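182aa long hypothetical protein (Pyrococcus horikoshii, PDB 2GAN) is of unknown function but, as a putative acetyltransferase of the GNAT family, probably transfers an acetyl group from acetyl-CoA to an unidentified acceptor. Local coordinates at residues A[2-7]-A[68-73]; A[21-26]-A[114-119]; A[33-38]-A[51-56]; A[107-112]-A[142-147]. All blocks are in the same frame, centred on the assembly; numbering follows the deposited sequence.

Interaction 1: A[2-7]-A[68-73]; sequences EGVKKI and ELYTYQ
Lys6 crosses Tyr70 obliquely, its CG 3.6 Å from the ring's CE1 and its CE 3.6 Å from the hydroxyl oxygen OH. Nearer the other end, the Tyr72 ring lies under the backbone of Gly3, whose CA sits over its face in a CH-pi contact, 4.2 Å from the centroid. With CG anti to the backbone N (chi1 -171°), Tyr72 turns its ring back toward the neighbouring strand. On the opposite face of the sheet, Ile7 CG1 meets Thr71 CG2 at 3.7 Å. Backbone bonds bind the ribbon: Lys5 pairs with Thr71 and Gly3 with Gln73 by two bonds each, and Ile7 N donates to Leu69 O. A water donates to Gln73 OE1 and accepts a weak bond from Lys5 NZ. Farther out, Tyr70 OH donates to Glu68 OE2 (2.7 Å) from above the carboxylate plane, while Glu68 OE1 is held by Arg134 and Tyr86. Were Tyr70 an alanine, the Lys6 chain would probably lose the ring it lies against, and Glu68 OE2 its hydroxyl donor. Tyr70 and Tyr72 also pack on helix 123-137. Strand 2-6 is outermost in this chain's sheet, and its antiparallel pairing with 68-74 begins the GNAT sheet.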
# COMPACT_ATOMS: atom_id res chain seq x y z
N GLU A 2 -24.29 17.63 -2.36
CA GLU A 2 -22.88 17.31 -2.46
C GLU A 2 -22.36 17.67 -3.85
O GLU A 2 -23.13 18.08 -4.72
CB GLU A 2 -22.68 15.81 -2.19
CG GLU A 2 -23.40 14.89 -3.17
CD GLU A 2 -23.33 13.44 -2.76
OE1 GLU A 2 -23.69 12.56 -3.57
OE2 GLU A 2 -22.91 13.16 -1.62
N GLY A 3 -21.06 17.51 -4.05
CA GLY A 3 -20.46 17.82 -5.33
C GLY A 3 -19.07 18.42 -5.22
O GLY A 3 -18.60 18.71 -4.11
N VAL A 4 -18.43 18.61 -6.36
CA VAL A 4 -17.09 19.18 -6.42
C VAL A 4 -17.18 20.68 -6.20
O VAL A 4 -18.06 21.34 -6.74
CB VAL A 4 -16.44 18.92 -7.79
CG1 VAL A 4 -15.08 19.59 -7.86
CG2 VAL A 4 -16.31 17.42 -8.02
N LYS A 5 -16.28 21.23 -5.41
CA LYS A 5 -16.33 22.66 -5.19
C LYS A 5 -14.92 23.22 -5.13
O LYS A 5 -14.06 22.70 -4.42
CB LYS A 5 -17.09 22.96 -3.90
CG LYS A 5 -17.28 24.43 -3.62
CD LYS A 5 -18.29 24.64 -2.50
CE LYS A 5 -18.46 26.11 -2.17
NZ LYS A 5 -17.21 26.70 -1.60
N LYS A 6 -14.70 24.27 -5.90
CA LYS A 6 -13.39 24.91 -5.95
C LYS A 6 -13.23 25.81 -4.73
O LYS A 6 -14.19 26.42 -4.29
CB LYS A 6 -13.26 25.74 -7.23
CG LYS A 6 -11.86 26.27 -7.51
CD LYS A 6 -11.82 26.94 -8.87
CE LYS A 6 -10.40 27.30 -9.30
NZ LYS A 6 -9.76 28.35 -8.44
N ILE A 7 -12.03 25.86 -4.18
CA ILE A 7 -11.79 26.74 -3.04
C ILE A 7 -11.06 27.99 -3.54
O ILE A 7 -9.91 27.93 -3.96
CB ILE A 7 -10.91 26.07 -1.96
CG1 ILE A 7 -11.49 24.70 -1.55
CG2 ILE A 7 -10.83 26.99 -0.75
CD1 ILE A 7 -12.90 24.74 -0.96
N GLU A 68 -4.53 25.50 -7.78
CA GLU A 68 -5.97 25.28 -7.71
C GLU A 68 -6.25 24.14 -6.75
O GLU A 68 -5.61 23.08 -6.83
CB GLU A 68 -6.54 24.94 -9.09
CG GLU A 68 -6.37 26.04 -10.10
CD GLU A 68 -7.08 25.76 -11.42
OE1 GLU A 68 -6.98 26.62 -12.32
OE2 GLU A 68 -7.72 24.71 -11.57
N LEU A 69 -7.17 24.36 -5.82
CA LEU A 69 -7.54 23.35 -4.83
C LEU A 69 -9.01 23.00 -5.01
O LEU A 69 -9.88 23.88 -5.00
CB LEU A 69 -7.32 23.86 -3.41
CG LEU A 69 -7.90 22.96 -2.31
CD1 LEU A 69 -7.22 21.59 -2.37
CD2 LEU A 69 -7.71 23.58 -0.93
N TYR A 70 -9.30 21.72 -5.16
CA TYR A 70 -10.66 21.27 -5.33
C TYR A 70 -11.02 20.34 -4.19
O TYR A 70 -10.17 19.64 -3.65
CB TYR A 70 -10.81 20.57 -6.68
CG TYR A 70 -10.69 21.51 -7.85
CD1 TYR A 70 -11.77 22.30 -8.25
CD2 TYR A 70 -9.49 21.64 -8.55
CE1 TYR A 70 -11.66 23.19 -9.33
CE2 TYR A 70 -9.38 22.52 -9.63
CZ TYR A 70 -10.46 23.29 -10.01
OH TYR A 70 -10.34 24.16 -11.08
N THR A 71 -12.28 20.36 -3.79
CA THR A 71 -12.72 19.50 -2.71
C THR A 71 -14.07 18.94 -3.05
O THR A 71 -14.81 19.51 -3.83
CB THR A 71 -12.91 20.27 -1.38
OG1 THR A 71 -13.99 21.21 -1.55
CG2 THR A 71 -11.65 21.00 -0.98
N TYR A 72 -14.38 17.80 -2.46
CA TYR A 72 -15.69 17.22 -2.66
C TYR A 72 -16.35 17.53 -1.33
O TYR A 72 -15.83 17.18 -0.27
CB TYR A 72 -15.62 15.72 -2.90
CG TYR A 72 -16.96 15.13 -3.34
CD1 TYR A 72 -17.92 14.75 -2.41
CD2 TYR A 72 -17.26 14.99 -4.70
CE1 TYR A 72 -19.15 14.24 -2.81
CE2 TYR A 72 -18.49 14.49 -5.12
CZ TYR A 72 -19.43 14.12 -4.17
OH TYR A 72 -20.65 13.63 -4.58
N GLN A 73 -17.47 18.23 -1.39
CA GLN A 73 -18.18 18.58 -0.17
C GLN A 73 -19.58 18.00 -0.16
O GLN A 73 -20.23 17.84 -1.20
CB GLN A 73 -18.26 20.10 -0.02
CG GLN A 73 -16.90 20.80 0.07
CD GLN A 73 -17.00 22.28 0.41
OE1 GLN A 73 -16.02 23.03 0.31
NE2 GLN A 73 -18.19 22.71 0.83
O HOH W 1 -15.79 25.42 1.21
O HOH W 2 -8.19 27.28 -5.69

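Interaction 2: A[21-26]-A[114-119]; sequences MFRIYR and VDPEFQ
One carboxylate oxygen, Asp115 OD2, accepts two hydrogen bonds, from Arg23 NH2 on the helix and from the backbone N of Glu117 in its own loop. The second bond, 2.9 Å long, uses the anti lone pair of OD2 and closes an Asx turn. The arginine approaches on the syn side instead, with NH2 2.9 Å from OD2. Its NH1 reaches the partner oxygen OD1 at 2.8 Å, completing a two-pronged, end-on salt bridge. The grip is not flat, for the guanidinium and carboxylate planes stand 47° apart and OD1 is met from above the carboxylate plane. A bend in the arginine chain at chi3 (55°) helps present both terminal nitrogens to the acid.

Beside this polar clasp the packing is light. Pro116 CG comes over one face of the guanidinium, 4.0 Å from NH2, and Pro116 CD touches Ile24 CG1 at the same distance of 4.0 Å, the two side chains meeting at about a right angle. Asp115 thereby ties its own turn and the helix together: the Asx turn overlaps a type I beta turn from Asp115 to Phe118, closed by Phe118 N to Asp115 O, and helps to orient the carboxylate. Gln119, just beyond, begins a Q-x-x-G-x-G sequence of the kind that in GNAT enzymes receives the coenzyme's pyrophosphate. The contact thus joins helix 14-27 to the loop between strand 106-114 and helix 123-137, with Ile24 also touching Val113 and Asp115 resting against Ile79 of strand 78-85.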
# COMPACT_ATOMS: atom_id res chain seq x y z
N MSE A 21 -6.72 15.46 7.33
CA MSE A 21 -5.46 14.77 7.13
C MSE A 21 -5.05 13.94 8.35
O MSE A 21 -4.39 12.91 8.20
CB MSE A 21 -4.35 15.77 6.76
CG MSE A 21 -4.59 16.45 5.41
SE MSE A 21 -4.82 15.16 3.96
CE MSE A 21 -3.03 15.21 3.26
N PHE A 22 -5.43 14.38 9.54
CA PHE A 22 -5.10 13.63 10.75
C PHE A 22 -5.91 12.35 10.82
O PHE A 22 -5.39 11.28 11.17
CB PHE A 22 -5.38 14.46 12.00
CG PHE A 22 -5.27 13.68 13.28
CD1 PHE A 22 -4.07 13.07 13.64
CD2 PHE A 22 -6.37 13.53 14.11
CE1 PHE A 22 -3.97 12.32 14.81
CE2 PHE A 22 -6.28 12.78 15.28
CZ PHE A 22 -5.08 12.18 15.63
N ARG A 23 -7.20 12.44 10.50
CA ARG A 23 -8.05 11.27 10.54
C ARG A 23 -7.51 10.23 9.56
O ARG A 23 -7.57 9.03 9.80
CB ARG A 23 -9.51 11.67 10.24
CG ARG A 23 -10.15 12.46 11.39
CD ARG A 23 -11.56 12.96 11.09
NE ARG A 23 -12.45 11.86 10.71
CZ ARG A 23 -12.92 11.68 9.48
NH1 ARG A 23 -12.62 12.52 8.50
NH2 ARG A 23 -13.69 10.63 9.22
N ILE A 24 -6.95 10.70 8.45
CA ILE A 24 -6.37 9.80 7.46
C ILE A 24 -5.08 9.20 8.01
O ILE A 24 -4.80 8.01 7.83
CB ILE A 24 -6.09 10.54 6.15
CG1 ILE A 24 -7.43 10.92 5.51
CG2 ILE A 24 -5.25 9.67 5.21
CD1 ILE A 24 -7.31 11.97 4.44
N TYR A 25 -4.29 10.03 8.69
CA TYR A 25 -3.03 9.60 9.29
C TYR A 25 -3.31 8.51 10.31
O TYR A 25 -2.54 7.56 10.45
CB TYR A 25 -2.35 10.78 9.98
CG TYR A 25 -0.95 10.51 10.50
CD1 TYR A 25 -0.70 10.42 11.87
CD2 TYR A 25 0.13 10.41 9.62
CE1 TYR A 25 0.60 10.25 12.35
CE2 TYR A 25 1.43 10.24 10.09
CZ TYR A 25 1.66 10.17 11.46
OH TYR A 25 2.96 10.07 11.92
N ARG A 26 -4.41 8.64 11.03
CA ARG A 26 -4.78 7.65 12.04
C ARG A 26 -5.37 6.41 11.38
O ARG A 26 -4.98 5.28 11.69
CB ARG A 26 -5.78 8.27 13.02
CG ARG A 26 -6.17 7.40 14.22
CD ARG A 26 -7.13 8.16 15.11
NE ARG A 26 -8.37 8.51 14.41
CZ ARG A 26 -9.26 9.41 14.84
NH1 ARG A 26 -9.06 10.06 15.97
NH2 ARG A 26 -10.36 9.64 14.13
N VAL A 114 -9.42 10.97 0.26
CA VAL A 114 -10.84 10.80 0.49
C VAL A 114 -11.07 10.45 1.95
O VAL A 114 -10.31 9.68 2.53
CB VAL A 114 -11.43 9.67 -0.39
CG1 VAL A 114 -12.88 9.43 0.00
CG2 VAL A 114 -11.34 10.05 -1.86
N ASP A 115 -12.11 11.03 2.54
CA ASP A 115 -12.45 10.77 3.93
C ASP A 115 -12.56 9.25 4.09
O ASP A 115 -13.30 8.60 3.34
CB ASP A 115 -13.77 11.45 4.28
CG ASP A 115 -14.09 11.41 5.77
OD1 ASP A 115 -14.33 12.49 6.34
OD2 ASP A 115 -14.10 10.31 6.35
N PRO A 116 -11.84 8.68 5.06
CA PRO A 116 -11.85 7.23 5.31
C PRO A 116 -13.22 6.59 5.54
O PRO A 116 -13.37 5.38 5.41
CB PRO A 116 -10.90 7.08 6.50
CG PRO A 116 -11.02 8.39 7.21
CD PRO A 116 -11.06 9.39 6.09
N GLU A 117 -14.22 7.41 5.87
CA GLU A 117 -15.56 6.90 6.12
C GLU A 117 -16.45 7.01 4.86
O GLU A 117 -17.63 6.69 4.91
CB GLU A 117 -16.19 7.66 7.30
CG GLU A 117 -17.47 8.43 7.02
CD GLU A 117 -18.73 7.60 7.24
OE1 GLU A 117 -19.85 8.17 7.16
OE2 GLU A 117 -18.61 6.38 7.48
N PHE A 118 -15.87 7.46 3.75
CA PHE A 118 -16.61 7.61 2.50
C PHE A 118 -15.91 6.92 1.33
O PHE A 118 -16.02 7.36 0.19
CB PHE A 118 -16.80 9.09 2.14
CG PHE A 118 -17.78 9.82 3.02
CD1 PHE A 118 -17.37 10.37 4.23
CD2 PHE A 118 -19.10 9.96 2.62
CE1 PHE A 118 -18.27 11.06 5.04
CE2 PHE A 118 -20.02 10.65 3.42
CZ PHE A 118 -19.60 11.20 4.63
N GLN A 119 -15.20 5.84 1.61
CA GLN A 119 -14.50 5.11 0.57
C GLN A 119 -15.44 4.28 -0.30
O GLN A 119 -16.55 3.95 0.11
CB GLN A 119 -13.45 4.20 1.20
CG GLN A 119 -12.34 4.97 1.87
CD GLN A 119 -11.38 4.06 2.58
OE1 GLN A 119 -10.94 3.05 2.03
NE2 GLN A 119 -11.02 4.42 3.81

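Interaction 3: A[33-38]-A[51-56]; sequences PALEWV and REVYEP
Val38 and Val53 meet tip to tip, their CG2 methyls 3.2 Å apart, which is tighter than ordinary van der Waals contact. Both rotamers contribute. In Val53, CG1 takes the position between the backbone N and the carbonyl carbon (chi1 80°), which sends CG2 anti to the N and out toward Val38. In Val38 it is CG1 that stands anti to the N, and CG2, beside the backbone N, makes the closer approach. One helical residue on, Tyr54 extends its ring away from the backbone N (chi1 -177°) and up to the loop. Leu35 CD2 arrives at the edge of that ring, 3.6 Å from CD2 of the tyrosine, the side chains crossing at about a right angle. Pro33, which follows a cis peptide bond, brings its CG obliquely to Tyr54 CE2 at 3.5 Å. The loop holds its shape through a type I beta turn in which Val38 N bonds to Leu35 O. Phe50 stacks on Tyr54 from within the same helix, and Met21 packs against it from helix 14-27. An alanine in place of Tyr54 would probably open a gap beneath Pro33 and Leu35 and deprive Phe50 of its stacking partner. Apolar packing of this sort holds the loop between the two helices inserted after the first GNAT strand against the second of them, in a region that in relatives commonly helps shape the acceptor site.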
# COMPACT_ATOMS: atom_id res chain seq x y z
N PRO A 33 -0.99 11.29 5.37
CA PRO A 33 -0.19 11.76 4.23
C PRO A 33 1.30 11.60 4.49
O PRO A 33 1.72 11.48 5.65
CB PRO A 33 -0.61 13.22 4.09
CG PRO A 33 -0.92 13.61 5.49
CD PRO A 33 -1.70 12.42 6.00
N ALA A 34 2.10 11.61 3.43
CA ALA A 34 3.55 11.45 3.54
C ALA A 34 4.22 12.57 4.33
O ALA A 34 3.83 13.73 4.22
CB ALA A 34 4.17 11.35 2.15
N LEU A 35 5.22 12.21 5.12
CA LEU A 35 5.95 13.18 5.93
C LEU A 35 7.45 13.08 5.65
O LEU A 35 8.25 12.77 6.53
CB LEU A 35 5.69 12.93 7.42
CG LEU A 35 4.24 13.03 7.88
CD1 LEU A 35 4.14 12.61 9.34
CD2 LEU A 35 3.73 14.45 7.69
N GLU A 36 7.82 13.35 4.40
CA GLU A 36 9.21 13.28 3.95
C GLU A 36 10.20 14.06 4.83
O GLU A 36 11.28 13.56 5.14
CB GLU A 36 9.30 13.79 2.51
CG GLU A 36 10.69 13.68 1.87
CD GLU A 36 11.08 12.25 1.53
OE1 GLU A 36 12.22 12.05 1.05
OE2 GLU A 36 10.26 11.33 1.74
N TRP A 37 9.82 15.27 5.23
CA TRP A 37 10.67 16.14 6.05
C TRP A 37 10.55 15.91 7.56
O TRP A 37 10.82 16.82 8.35
CB TRP A 37 10.35 17.61 5.76
CG TRP A 37 10.51 17.99 4.30
CD1 TRP A 37 9.54 18.44 3.45
CD2 TRP A 37 11.71 17.88 3.52
NE1 TRP A 37 10.06 18.63 2.19
CE2 TRP A 37 11.39 18.29 2.21
CE3 TRP A 37 13.02 17.49 3.80
CZ2 TRP A 37 12.33 18.31 1.18
CZ3 TRP A 37 13.96 17.51 2.78
CH2 TRP A 37 13.60 17.91 1.48
N VAL A 38 10.17 14.70 7.96
CA VAL A 38 10.02 14.39 9.38
C VAL A 38 10.91 13.23 9.80
O VAL A 38 10.79 12.12 9.26
CB VAL A 38 8.56 14.06 9.73
CG1 VAL A 38 8.41 13.87 11.23
CG2 VAL A 38 7.66 15.18 9.23
N ARG A 51 -0.09 17.63 14.01
CA ARG A 51 -0.21 19.03 13.65
C ARG A 51 1.12 19.76 13.69
O ARG A 51 1.49 20.45 12.74
CB ARG A 51 -1.20 19.74 14.58
CG ARG A 51 -1.54 21.15 14.12
CD ARG A 51 -2.61 21.77 14.99
NE ARG A 51 -2.05 22.62 16.04
CZ ARG A 51 -1.43 23.77 15.80
NH1 ARG A 51 -1.30 24.21 14.56
NH2 ARG A 51 -0.95 24.48 16.81
N GLU A 52 1.83 19.61 14.80
CA GLU A 52 3.11 20.27 14.99
C GLU A 52 4.10 20.02 13.87
O GLU A 52 4.91 20.89 13.54
CB GLU A 52 3.73 19.82 16.30
CG GLU A 52 4.95 20.63 16.68
CD GLU A 52 5.61 20.11 17.94
OE1 GLU A 52 4.89 19.87 18.93
OE2 GLU A 52 6.86 19.97 17.94
N VAL A 53 4.03 18.84 13.27
CA VAL A 53 4.97 18.51 12.22
C VAL A 53 4.39 18.56 10.80
O VAL A 53 5.14 18.43 9.83
CB VAL A 53 5.57 17.12 12.49
CG1 VAL A 53 4.60 16.03 12.07
CG2 VAL A 53 6.91 17.00 11.81
N TYR A 54 3.08 18.78 10.67
CA TYR A 54 2.44 18.82 9.36
C TYR A 54 1.82 20.18 9.02
O TYR A 54 1.79 20.58 7.86
CB TYR A 54 1.37 17.73 9.27
CG TYR A 54 0.67 17.63 7.93
CD1 TYR A 54 -0.55 18.27 7.70
CD2 TYR A 54 1.23 16.89 6.88
CE1 TYR A 54 -1.19 18.17 6.47
CE2 TYR A 54 0.59 16.79 5.65
CZ TYR A 54 -0.61 17.43 5.45
OH TYR A 54 -1.24 17.34 4.22
N GLU A 55 1.33 20.87 10.04
CA GLU A 55 0.71 22.18 9.87
C GLU A 55 1.58 23.12 9.04
O GLU A 55 1.09 23.75 8.10
CB GLU A 55 0.41 22.77 11.26
CG GLU A 55 -0.49 24.00 11.30
CD GLU A 55 0.23 25.26 10.87
OE1 GLU A 55 1.42 25.42 11.21
OE2 GLU A 55 -0.41 26.11 10.20
N PRO A 56 2.87 23.23 9.37
CA PRO A 56 3.74 24.14 8.59
C PRO A 56 3.77 23.77 7.09
O PRO A 56 3.73 24.65 6.23
CB PRO A 56 5.10 23.98 9.27
CG PRO A 56 4.72 23.63 10.69
CD PRO A 56 3.63 22.62 10.47

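Interaction 4: A[107-112]-A[142-147]; sequences GLIEFF and PYVVTF. With SO4 (sulfate ion), chain D.
Ile109 and Val144 lie side by side and point the same way, with Ile109 CB 3.8 Å from Val144 CG1. The far end of the isoleucine, CD1, reaches back to Pro142 CB at 4.0 Å, so one side chain spans two residues of the partner strand; Ala131 and Leu135 of helix 123-137 cover it. On the other face of the sheet Leu108 CD1 touches Tyr143 CB at 4.2 Å, and Gly107 O sits at the edge of the tyrosine ring, in its plane. Two backbone bonds join the parallel strands: Tyr143 N to Gly107 O (2.7 Å) and the straighter Ile109 N to Tyr143 O (3.0 Å). The strand axes are 43° apart, and beyond these bonds the segments separate; a water takes over the bridging, donating to Ile109 O (2.8 Å) and accepting from Val145 N. Farther along, Phe111 adopts left-handed backbone angles (phi 54°, psi 40°), consistent with the beta bulge that GNAT enzymes carry in this strand. Its N-H meets sulfate O4 at 2.8 Å, and Arg61 also bonds the anion. Past the split, Thr146 bonds to Ser154 of the second subunit, whose strand continues the sheet. Apolar closure at one end and a splayed, water-bridged backbone at the other are consistent with the V-shaped opening where family members hold acetyl-CoA. The sulfate, probably from the crystallisation liquor, suggests that the Phe111 N-H and Arg61 could receive an oxygen there.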
# COMPACT_ATOMS: atom_id res chain seq x y z
N GLY A 107 1.71 19.08 -15.84
CA GLY A 107 0.66 19.40 -14.89
C GLY A 107 0.75 18.42 -13.73
O GLY A 107 0.78 17.21 -13.93
N LEU A 108 0.79 18.95 -12.51
CA LEU A 108 0.91 18.13 -11.31
C LEU A 108 -0.38 17.97 -10.52
O LEU A 108 -1.09 18.94 -10.26
CB LEU A 108 1.98 18.73 -10.38
CG LEU A 108 3.46 18.45 -10.59
CD1 LEU A 108 3.78 18.20 -12.04
CD2 LEU A 108 4.26 19.61 -10.04
N ILE A 109 -0.68 16.73 -10.13
CA ILE A 109 -1.84 16.43 -9.31
C ILE A 109 -1.30 15.92 -7.99
O ILE A 109 -0.37 15.12 -7.97
CB ILE A 109 -2.72 15.33 -9.95
CG1 ILE A 109 -3.52 15.93 -11.12
CG2 ILE A 109 -3.65 14.72 -8.88
CD1 ILE A 109 -4.31 14.91 -11.93
N GLU A 110 -1.85 16.40 -6.89
CA GLU A 110 -1.41 15.97 -5.57
C GLU A 110 -2.49 16.30 -4.55
O GLU A 110 -3.57 16.78 -4.91
CB GLU A 110 -0.07 16.64 -5.20
CG GLU A 110 -0.05 18.17 -5.22
CD GLU A 110 1.38 18.75 -5.20
OE1 GLU A 110 1.53 19.94 -4.85
OE2 GLU A 110 2.35 18.04 -5.55
N PHE A 111 -2.21 16.03 -3.28
CA PHE A 111 -3.17 16.32 -2.22
C PHE A 111 -4.51 15.67 -2.57
O PHE A 111 -5.58 16.26 -2.37
CB PHE A 111 -3.34 17.84 -2.12
CG PHE A 111 -3.83 18.31 -0.79
CD1 PHE A 111 -5.06 18.93 -0.67
CD2 PHE A 111 -3.02 18.21 0.34
CE1 PHE A 111 -5.49 19.46 0.54
CE2 PHE A 111 -3.43 18.73 1.56
CZ PHE A 111 -4.66 19.35 1.67
N PHE A 112 -4.43 14.44 -3.09
CA PHE A 112 -5.60 13.66 -3.50
C PHE A 112 -5.97 12.67 -2.40
O PHE A 112 -5.27 11.69 -2.21
CB PHE A 112 -5.27 12.87 -4.77
CG PHE A 112 -6.39 11.96 -5.24
CD1 PHE A 112 -6.09 10.76 -5.88
CD2 PHE A 112 -7.72 12.32 -5.09
CE1 PHE A 112 -7.09 9.92 -6.37
CE2 PHE A 112 -8.74 11.48 -5.57
CZ PHE A 112 -8.42 10.28 -6.21
N PRO A 142 -1.12 15.37 -17.06
CA PRO A 142 -1.16 15.00 -15.64
C PRO A 142 -0.03 14.09 -15.16
O PRO A 142 0.22 13.04 -15.75
CB PRO A 142 -2.52 14.31 -15.49
CG PRO A 142 -3.34 14.87 -16.61
CD PRO A 142 -2.35 14.92 -17.75
N TYR A 143 0.62 14.49 -14.07
CA TYR A 143 1.71 13.71 -13.46
C TYR A 143 1.47 13.60 -11.96
O TYR A 143 0.91 14.51 -11.36
CB TYR A 143 3.06 14.41 -13.67
CG TYR A 143 3.62 14.34 -15.06
CD1 TYR A 143 4.54 13.35 -15.40
CD2 TYR A 143 3.26 15.27 -16.04
CE1 TYR A 143 5.09 13.29 -16.68
CE2 TYR A 143 3.80 15.21 -17.32
CZ TYR A 143 4.71 14.21 -17.63
OH TYR A 143 5.27 14.15 -18.88
N VAL A 144 1.89 12.49 -11.36
CA VAL A 144 1.74 12.29 -9.92
C VAL A 144 2.98 11.63 -9.36
O VAL A 144 3.77 11.06 -10.11
CB VAL A 144 0.53 11.38 -9.56
CG1 VAL A 144 -0.77 12.09 -9.86
CG2 VAL A 144 0.63 10.07 -10.32
N VAL A 145 3.15 11.69 -8.04
CA VAL A 145 4.29 11.06 -7.40
C VAL A 145 3.74 10.07 -6.38
O VAL A 145 2.68 10.31 -5.81
CB VAL A 145 5.21 12.09 -6.67
CG1 VAL A 145 4.48 12.72 -5.49
CG2 VAL A 145 6.49 11.41 -6.21
N THR A 146 4.45 8.96 -6.19
CA THR A 146 4.02 7.96 -5.24
C THR A 146 5.24 7.43 -4.53
O THR A 146 6.34 7.46 -5.06
CB THR A 146 3.29 6.79 -5.92
OG1 THR A 146 4.23 6.07 -6.72
CG2 THR A 146 2.17 7.30 -6.79
N PHE A 147 5.03 6.91 -3.33
CA PHE A 147 6.11 6.40 -2.51
C PHE A 147 5.95 4.91 -2.26
O PHE A 147 5.20 4.49 -1.39
CB PHE A 147 6.09 7.17 -1.21
CG PHE A 147 5.97 8.66 -1.41
CD1 PHE A 147 7.02 9.38 -1.96
CD2 PHE A 147 4.80 9.33 -1.07
CE1 PHE A 147 6.91 10.75 -2.17
CE2 PHE A 147 4.68 10.69 -1.27
CZ PHE A 147 5.74 11.41 -1.82
S SO4 D . 0.82 14.69 -1.57
O1 SO4 D . -0.25 13.83 -1.03
O2 SO4 D . 1.41 14.09 -2.79
O3 SO4 D . 1.87 14.84 -0.54
O4 SO4 D . 0.27 16.01 -1.91
O HOH W 3 1.16 13.35 -6.37

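Overall arrangement
Interactions 1 and 4 belong to the same sheet but differ in depth and chemistry: the first is a partly buried antiparallel ribbon with exposed lysines on its rim, the other a buried parallel pair that soon splits apart. Leu69 meets Phe111 where they touch. Interactions 2 and 3 involve the helices inserted between strands 2-6 and 68-74. Interaction 2, partly buried, relies on a salt bridge; interaction 3, a surface contact, on purely apolar side-chain packing. Met21, a selenomethionine, links these parts, packing against Tyr54 and Pro33 of interaction 3 and Phe111 of interaction 4. Paired backbones thus build the sheet, while side chains fasten helices and loops beside its cleft.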